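Local coordinates for DUF3218 domain-containing protein (Pseudomonas aeruginosa, PDB 2IGS) that is of unknown function but folds into a largely helical domain whose family is grouped with the lysozyme-like proteins, at residues 35-40 with 101-106; 167-172 with 210-215. All coordinates share one frame; numbering follows the deposited sequence.

Interaction 1: residues 35-40 with 101-106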
loop_
_atom_site.group_PDB
_atom_site.type_symbol
_atom_site.label_atom_id
_atom_site.label_comp_id
_atom_site.label_asym_id
_atom_site.label_seq_id
_atom_site.Cartn_x
_atom_site.Cartn_y
_atom_site.Cartn_z
ATOM N N GLU F 35 1.190 18.855 -43.872
ATOM C CA GLU F 35 -0.235 19.194 -43.823
ATOM C C GLU F 35 -1.006 18.511 -42.686
ATOM O O GLU F 35 -1.835 19.157 -42.050
ATOM C CB GLU F 35 -0.944 18.975 -45.166
ATOM C CG GLU F 35 -2.338 19.585 -45.198
ATOM C CD GLU F 35 -2.892 19.795 -46.589
ATOM O OE1 GLU F 35 -2.787 18.875 -47.418
ATOM O OE2 GLU F 35 -3.453 20.889 -46.850
ATOM N N ALA F 36 -0.751 17.223 -42.449
ATOM C CA ALA F 36 -1.471 16.494 -41.397
ATOM C C ALA F 36 -1.273 17.097 -40.015
ATOM O O ALA F 36 -2.248 17.344 -39.318
ATOM C CB ALA F 36 -1.108 14.994 -41.399
ATOM N N GLN F 37 -0.011 17.343 -39.649
ATOM C CA GLN F 37 0.345 17.956 -38.371
ATOM C C GLN F 37 -0.174 19.387 -38.216
ATOM O O GLN F 37 -0.580 19.788 -37.122
ATOM C CB GLN F 37 1.862 17.924 -38.133
ATOM C CG GLN F 37 2.469 16.520 -38.070
ATOM C CD GLN F 37 3.076 16.061 -39.390
ATOM O OE1 GLN F 37 2.516 16.293 -40.465
ATOM N NE2 GLN F 37 4.225 15.395 -39.308
ATOM N N THR F 38 -0.173 20.139 -39.310
ATOM C CA THR F 38 -0.631 21.537 -39.306
ATOM C C THR F 38 -2.152 21.666 -39.075
ATOM O O THR F 38 -2.578 22.465 -38.233
ATOM C CB THR F 38 -0.205 22.268 -40.594
ATOM O OG1 THR F 38 1.220 22.191 -40.726
ATOM C CG2 THR F 38 -0.609 23.720 -40.544
ATOM N N ILE F 39 -2.950 20.879 -39.807
ATOM C CA ILE F 39 -4.399 20.822 -39.565
ATOM C C ILE F 39 -4.690 20.396 -38.113
ATOM O O ILE F 39 -5.475 21.057 -37.414
ATOM C CB ILE F 39 -5.161 19.871 -40.557
ATOM C CG1 ILE F 39 -4.950 20.279 -42.024
ATOM C CG2 ILE F 39 -6.649 19.865 -40.242
ATOM C CD1 ILE F 39 -5.027 19.108 -43.034
ATOM N N GLU F 40 -4.050 19.302 -37.675
ATOM C CA GLU F 40 -4.257 18.754 -36.341
ATOM C C GLU F 40 -3.888 19.737 -35.223
ATOM O O GLU F 40 -4.639 19.897 -34.268
ATOM C CB GLU F 40 -3.513 17.417 -36.154
ATOM C CG GLU F 40 -3.852 16.762 -34.825
ATOM C CD GLU F 40 -3.221 15.402 -34.617
ATOM O OE1 GLU F 40 -2.567 14.895 -35.542
ATOM O OE2 GLU F 40 -3.360 14.852 -33.501
ATOM N N SER F 101 8.532 23.355 -36.865
ATOM C CA SER F 101 8.637 23.187 -35.417
ATOM C C SER F 101 7.359 22.594 -34.830
ATOM O O SER F 101 7.425 21.681 -34.004
ATOM C CB SER F 101 9.038 24.507 -34.721
ATOM O OG SER F 101 8.002 25.068 -33.914
HETATM N N MSE F 102 6.200 23.086 -35.276
HETATM C CA MSE F 102 4.929 22.496 -34.884
HETATM C C MSE F 102 4.804 21.030 -35.233
HETATM O O MSE F 102 4.244 20.274 -34.453
HETATM C CB MSE F 102 3.758 23.242 -35.494
HETATM C CG MSE F 102 3.400 24.489 -34.752
HETATM SE SE MSE F 102 1.556 24.989 -34.976
HETATM C CE MSE F 102 1.230 24.408 -36.798
ATOM N N ALA F 103 5.316 20.629 -36.397
ATOM C CA ALA F 103 5.208 19.248 -36.846
ATOM C C ALA F 103 6.009 18.346 -35.917
ATOM O O ALA F 103 5.504 17.339 -35.445
ATOM C CB ALA F 103 5.697 19.114 -38.289
ATOM N N GLN F 104 7.251 18.746 -35.641
ATOM C CA GLN F 104 8.163 18.017 -34.765
ATOM C C GLN F 104 7.657 17.960 -33.324
ATOM O O GLN F 104 7.700 16.895 -32.691
ATOM C CB GLN F 104 9.581 18.618 -34.831
ATOM C CG GLN F 104 10.284 18.385 -36.180
ATOM C CD GLN F 104 11.541 19.237 -36.394
ATOM O OE1 GLN F 104 11.743 20.266 -35.735
ATOM N NE2 GLN F 104 12.389 18.811 -37.336
ATOM N N ASN F 105 7.163 19.087 -32.817
ATOM C CA ASN F 105 6.670 19.134 -31.442
ATOM C C ASN F 105 5.426 18.276 -31.230
ATOM O O ASN F 105 5.362 17.495 -30.273
ATOM C CB ASN F 105 6.529 20.576 -30.934
ATOM C CG ASN F 105 7.907 21.237 -30.685
ATOM O OD1 ASN F 105 8.849 20.572 -30.234
ATOM N ND2 ASN F 105 8.029 22.535 -30.998
ATOM N N LEU F 106 4.483 18.386 -32.164
ATOM C CA LEU F 106 3.280 17.562 -32.198
ATOM C C LEU F 106 3.550 16.066 -32.272
ATOM O O LEU F 106 2.848 15.274 -31.608
ATOM C CB LEU F 106 2.397 17.976 -33.369
ATOM C CG LEU F 106 0.858 17.873 -33.327
ATOM C CD1 LEU F 106 0.298 17.101 -34.512
ATOM C CD2 LEU F 106 0.238 17.418 -31.991
#
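Gln37 lies along one side of Ala103, with its CB 3.8 Å from Ala103 CA at the point where the two backbones come nearest. Its CG stands beside the backbone N (chi1 -61°) and the chain then bends at the next bond, which brings the amide back across the alanine. The methyl of Ala103 sits above the amide plane, and its CB is 4.1 Å from Gln37 NE2. Leu106 adds a second patch through a single branch. Its CD1 reaches the helical turn of residues 37-40, coming within 3.8 Å of Gln37 O and equally near Glu40 OE1. The extended side chain of Glu40 (CG anti to the backbone N, chi1 -173°) and that of Leu106 cross obliquely, and Leu106 CD1 touches both the aliphatic part and the carboxylate. At the other end of the contact the selenomethionine Met102 extends its CE to 4.2 Å from Thr38 CG2, a looser methyl-to-methyl touch.

This is the near-perpendicular crossing of helices 35-48 and 87-113, the latter the longest helix of a predominantly helical domain. The axes of the two short segments approach to 8.9 Å at 82°, and the small Ala103 lets them meet. The two segments bury 279 Å² between them, both sides summed.

No hydrogen bond joins the two segments themselves, and the polar ends are positioned by residues further out. Gln37 NE2 is hydrogen-bonded to Asp107, one turn along the partner helix, which holds the amide beside Ala103. Glu40 makes a salt bridge with Lys110 through OE1 and accepts a hydrogen bond from Tyr117 through OE2; Tyr117 also packs on Leu106. Thr38 OG1 is hydrogen-bonded to the carbonyl of Pro34.

Interaction 2: residues 167-172 with 210-215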
loop_
_atom_site.group_PDB
_atom_site.type_symbol
_atom_site.label_atom_id
_atom_site.label_comp_id
_atom_site.label_asym_id
_atom_site.label_seq_id
_atom_site.Cartn_x
_atom_site.Cartn_y
_atom_site.Cartn_z
HETATM N N MSE F 167 13.447 24.082 -25.951
HETATM C CA MSE F 167 12.224 24.155 -26.741
HETATM C C MSE F 167 12.517 24.501 -28.200
HETATM O O MSE F 167 13.319 25.380 -28.481
HETATM C CB MSE F 167 11.271 25.179 -26.139
HETATM C CG MSE F 167 10.535 24.645 -24.931
HETATM SE SE MSE F 167 9.606 25.988 -23.881
HETATM C CE MSE F 167 9.844 25.075 -22.210
ATOM N N THR F 168 11.867 23.803 -29.122
ATOM C CA THR F 168 11.964 24.125 -30.552
ATOM C C THR F 168 10.862 25.141 -30.941
ATOM O O THR F 168 9.662 24.815 -30.968
ATOM C CB THR F 168 11.875 22.850 -31.412
ATOM O OG1 THR F 168 12.787 21.880 -30.898
ATOM C CG2 THR F 168 12.239 23.142 -32.846
ATOM N N LEU F 169 11.293 26.365 -31.239
ATOM C CA LEU F 169 10.401 27.512 -31.366
ATOM C C LEU F 169 10.987 28.546 -32.334
ATOM O O LEU F 169 12.180 28.865 -32.236
ATOM C CB LEU F 169 10.222 28.123 -29.978
ATOM C CG LEU F 169 8.956 28.849 -29.533
ATOM C CD1 LEU F 169 7.678 28.172 -29.981
ATOM C CD2 LEU F 169 9.001 28.951 -28.019
ATOM N N PRO F 170 10.175 29.060 -33.287
ATOM C CA PRO F 170 10.687 30.132 -34.155
ATOM C C PRO F 170 11.144 31.342 -33.345
ATOM O O PRO F 170 10.613 31.596 -32.247
ATOM C CB PRO F 170 9.482 30.515 -35.029
ATOM C CG PRO F 170 8.293 29.942 -34.346
ATOM C CD PRO F 170 8.786 28.710 -33.625
ATOM N N GLU F 171 12.126 32.055 -33.898
ATOM C CA GLU F 171 12.764 33.229 -33.294
ATOM C C GLU F 171 11.791 34.201 -32.623
ATOM O O GLU F 171 11.966 34.558 -31.453
ATOM C CB GLU F 171 13.583 33.990 -34.349
ATOM C CG GLU F 171 14.895 33.321 -34.747
ATOM C CD GLU F 171 15.595 34.002 -35.928
ATOM O OE1 GLU F 171 15.544 35.250 -36.030
ATOM O OE2 GLU F 171 16.201 33.280 -36.750
ATOM N N ASP F 172 10.774 34.618 -33.373
ATOM C CA ASP F 172 9.869 35.712 -32.953
ATOM C C ASP F 172 9.001 35.381 -31.731
ATOM O O ASP F 172 8.722 36.254 -30.913
ATOM C CB ASP F 172 8.998 36.178 -34.120
ATOM C CG ASP F 172 9.785 36.959 -35.165
ATOM O OD1 ASP F 172 9.320 37.029 -36.322
ATOM O OD2 ASP F 172 10.861 37.511 -34.833
ATOM N N LEU F 210 2.410 26.418 -27.402
ATOM C CA LEU F 210 1.808 25.338 -26.620
ATOM C C LEU F 210 2.492 23.992 -26.874
ATOM O O LEU F 210 2.824 23.268 -25.942
ATOM C CB LEU F 210 0.300 25.216 -26.912
ATOM C CG LEU F 210 -0.469 24.120 -26.158
ATOM C CD1 LEU F 210 -0.678 24.509 -24.683
ATOM C CD2 LEU F 210 -1.810 23.820 -26.815
ATOM N N LEU F 211 2.670 23.672 -28.146
ATOM C CA LEU F 211 3.291 22.424 -28.556
ATOM C C LEU F 211 4.787 22.396 -28.240
ATOM O O LEU F 211 5.305 21.364 -27.866
ATOM C CB LEU F 211 3.059 22.203 -30.061
ATOM C CG LEU F 211 1.600 21.987 -30.473
ATOM C CD1 LEU F 211 1.464 21.849 -31.979
ATOM C CD2 LEU F 211 0.987 20.796 -29.733
ATOM N N ALA F 212 5.472 23.528 -28.382
ATOM C CA ALA F 212 6.897 23.588 -28.043
ATOM C C ALA F 212 7.171 23.253 -26.575
ATOM O O ALA F 212 8.049 22.447 -26.256
ATOM C CB ALA F 212 7.469 24.981 -28.381
ATOM N N TYR F 213 6.435 23.930 -25.702
ATOM C CA TYR F 213 6.448 23.739 -24.258
ATOM C C TYR F 213 6.120 22.294 -23.904
ATOM O O TYR F 213 6.924 21.603 -23.283
ATOM C CB TYR F 213 5.418 24.685 -23.654
ATOM C CG TYR F 213 5.223 24.564 -22.158
ATOM C CD1 TYR F 213 6.090 25.195 -21.272
ATOM C CD2 TYR F 213 4.122 23.880 -21.630
ATOM C CE1 TYR F 213 5.917 25.097 -19.892
ATOM C CE2 TYR F 213 3.930 23.780 -20.234
ATOM C CZ TYR F 213 4.833 24.390 -19.378
ATOM O OH TYR F 213 4.676 24.312 -18.009
ATOM N N PHE F 214 4.953 21.825 -24.332
ATOM C CA PHE F 214 4.496 20.490 -23.948
ATOM C C PHE F 214 5.287 19.351 -24.558
ATOM O O PHE F 214 5.189 18.217 -24.107
ATOM C CB PHE F 214 2.983 20.315 -24.189
ATOM C CG PHE F 214 2.147 20.760 -23.026
ATOM C CD1 PHE F 214 2.122 20.015 -21.847
ATOM C CD2 PHE F 214 1.433 21.940 -23.084
ATOM C CE1 PHE F 214 1.371 20.435 -20.756
ATOM C CE2 PHE F 214 0.679 22.365 -22.008
ATOM C CZ PHE F 214 0.636 21.607 -20.845
ATOM N N ALA F 215 6.072 19.656 -25.581
ATOM C CA ALA F 215 7.015 18.695 -26.116
ATOM C C ALA F 215 8.265 18.616 -25.228
ATOM O O ALA F 215 8.885 17.562 -25.120
ATOM C CB ALA F 215 7.403 19.063 -27.563
HETATM O O HOH W 1 9.797 21.837 -28.093
#
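The Tyr213 ring meets the terminal methyl of the selenomethionine Met167 obliquely, with Met167 CE 3.9 Å from Tyr213 CD1. At its edge, in the ring plane, lies Phe214 CD2, while one face of the Phe214 ring receives Tyr213 CD2, displaced toward the rim. The tyrosine has CG anti to the backbone N (chi1 176°), which turns the ring to run alongside the Met167 side chain, both pointing the same way. Nearer the backbone, Met167 SE rests 3.9 Å from Tyr213 CA, and Met167 CG 3.6 Å from Ala212 O.

The contact lays the extended loop that leads into helix 171-177, with Pro170 at the N-cap position, across the C-terminal helix 203-216. Ala212 is its centre: the methyl CB abuts both the loop backbone, 3.4 Å from Thr168 O, and the branch of Leu169, 3.6 Å from Leu169 CD1. The segments share no direct hydrogen bond, but one water bridges them, accepting from Thr168 N at 3.0 Å and donating to Ala212 O at 2.6 Å. Tyr213 also packs against Val154 and Asn155 of the short sheet.

In the fold
Both contacts are buried, and neither has a direct hydrogen bond between its segments. They differ in what meets: interaction 1 is a steep crossing of two helices, with polar groups paired around its margin, whereas interaction 2 sets an extended loop against a helix, with a more apolar surface and a bridging water. The centre of interaction 2 lies about 9 Å from the centre of the chain, that of interaction 1 about 12 Å. Helix 87-113 connects them: as one partner of interaction 1, it also faces interaction 2 through Asn105, whose ND2 lies 2.8 Å from Thr168 O, a probable hydrogen bond, while OD1 packs against Ala215.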